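Local coordinates for multiple antibiotic resistance protein MarR (Escherichia coli, PDB 1JGS) that represses the marRAB operon, which activates antibiotic resistance and oxidative stress genes, by binding its marO operator/promoter site, at residues Glu116-Lys119 against Asn120-Asp124. Sequence-based numbering, arbitrary orientation.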
loop_
_atom_site.group_PDB
_atom_site.type_symbol
_atom_site.label_atom_id
_atom_site.label_comp_id
_atom_site.label_asym_id
_atom_site.label_seq_id
_atom_site.Cartn_x
_atom_site.Cartn_y
_atom_site.Cartn_z
ATOM N N GLU A 116 -2.745 -3.684 19.195
ATOM C CA GLU A 116 -3.814 -2.854 18.651
ATOM C C GLU A 116 -4.740 -3.559 17.672
ATOM O O GLU A 116 -5.962 -3.420 17.768
ATOM C CB GLU A 116 -3.235 -1.603 17.988
ATOM C CG GLU A 116 -2.885 -0.492 18.964
ATOM C CD GLU A 116 -4.024 -0.183 19.914
ATOM O OE1 GLU A 116 -4.134 -0.873 20.950
ATOM O OE2 GLU A 116 -4.815 0.738 19.616
ATOM N N LEU A 117 -4.166 -4.306 16.733
ATOM C CA LEU A 117 -4.953 -5.027 15.735
ATOM C C LEU A 117 -5.774 -6.138 16.369
ATOM O O LEU A 117 -6.919 -6.390 15.985
ATOM C CB LEU A 117 -4.036 -5.651 14.674
ATOM C CG LEU A 117 -3.235 -4.732 13.757
ATOM C CD1 LEU A 117 -2.363 -5.566 12.826
ATOM C CD2 LEU A 117 -4.199 -3.859 12.967
ATOM N N THR A 118 -5.164 -6.801 17.343
ATOM C CA THR A 118 -5.779 -7.917 18.047
ATOM C C THR A 118 -6.553 -7.474 19.285
ATOM O O THR A 118 -7.205 -8.287 19.926
ATOM C CB THR A 118 -4.674 -8.938 18.450
ATOM O OG1 THR A 118 -4.331 -9.739 17.313
ATOM C CG2 THR A 118 -5.118 -9.829 19.589
ATOM N N LYS A 119 -6.500 -6.181 19.599
ATOM C CA LYS A 119 -7.161 -5.641 20.790
ATOM C C LYS A 119 -8.590 -6.118 21.038
ATOM O O LYS A 119 -8.983 -6.322 22.187
ATOM C CB LYS A 119 -7.157 -4.108 20.764
ATOM C CG LYS A 119 -8.142 -3.481 19.777
ATOM C CD LYS A 119 -8.214 -1.966 19.970
ATOM C CE LYS A 119 -9.151 -1.294 18.973
ATOM N NZ LYS A 119 -9.195 0.181 19.185
ATOM N N ASN A 120 -9.373 -6.295 19.975
ATOM C CA ASN A 120 -10.750 -6.724 20.151
ATOM C C ASN A 120 -11.206 -8.019 19.496
ATOM O O ASN A 120 -12.290 -8.504 19.798
ATOM C CB ASN A 120 -11.706 -5.582 19.764
ATOM C CG ASN A 120 -11.299 -4.873 18.486
ATOM O OD1 ASN A 120 -11.884 -3.849 18.121
ATOM N ND2 ASN A 120 -10.296 -5.413 17.797
ATOM N N LEU A 121 -10.414 -8.612 18.618
ATOM C CA LEU A 121 -10.889 -9.853 18.028
ATOM C C LEU A 121 -10.331 -11.066 18.769
ATOM O O LEU A 121 -10.798 -12.187 18.568
ATOM C CB LEU A 121 -10.544 -9.912 16.532
ATOM C CG LEU A 121 -9.177 -10.392 16.053
ATOM C CD1 LEU A 121 -8.973 -11.870 16.389
ATOM C CD2 LEU A 121 -9.099 -10.202 14.549
ATOM N N THR A 122 -9.349 -10.831 19.641
ATOM C CA THR A 122 -8.698 -11.893 20.416
ATOM C C THR A 122 -9.611 -13.060 20.809
ATOM O O THR A 122 -9.206 -14.225 20.746
ATOM C CB THR A 122 -8.055 -11.339 21.710
ATOM O OG1 THR A 122 -7.174 -10.256 21.388
ATOM C CG2 THR A 122 -7.250 -12.431 22.411
ATOM N N ALA A 123 -10.831 -12.747 21.230
ATOM C CA ALA A 123 -11.781 -13.782 21.611
ATOM C C ALA A 123 -11.960 -14.712 20.418
ATOM O O ALA A 123 -11.692 -15.913 20.509
ATOM C CB ALA A 123 -13.116 -13.157 21.993
ATOM N N ASP A 124 -12.448 -14.152 19.307
ATOM C CA ASP A 124 -12.613 -14.904 18.064
ATOM C C ASP A 124 -11.302 -15.582 17.716
ATOM O O ASP A 124 -11.266 -16.570 16.964
ATOM C CB ASP A 124 -13.024 -13.975 16.917
ATOM C CG ASP A 124 -14.168 -13.067 17.340
ATOM O OD1 ASP A 124 -14.011 -12.309 18.322
ATOM O OD2 ASP A 124 -15.224 -13.129 16.677
#
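Thr-122 folds back on Thr-118 across the turn that follows helix 96-118. Thr-122 N gives a weak hydrogen bond to Thr-118 O (3.3 Å, 149° at the hydrogen). The hydroxyl, Thr-122 OG1, is modelled only 2.5 Å from the same oxygen, Thr-118 O, too short to be trusted in detail, so this second bond is doubtful. Next to this turn, Lys-119 and Asn-120 run side by side. In both, CG sits between the backbone N and the carbonyl carbon (chi1 74° and 44°), and the lysine chain beyond is extended. The lysine methylenes thus line the amide: Lys-119 CG lies 3.5 Å from Asn-120 ND2 and Lys-119 CE 3.8 Å from Asn-120 OD1. Further out, Thr-118 and Leu-121 touch Val-126 of helix 126-134, while Leu-117 packs on Leu-22 of helix 8-27. Asp-124 OD1 forms a salt bridge to Lys-135 NZ of the second subunit, and Leu-121 packs on Val-136 of that subunit, placing the turn at the dimer interface. The polar link across the turn is therefore modest, one weak amide bond and perhaps a hydroxyl, and much of its surroundings is apolar packing by Leu-117 and Leu-121.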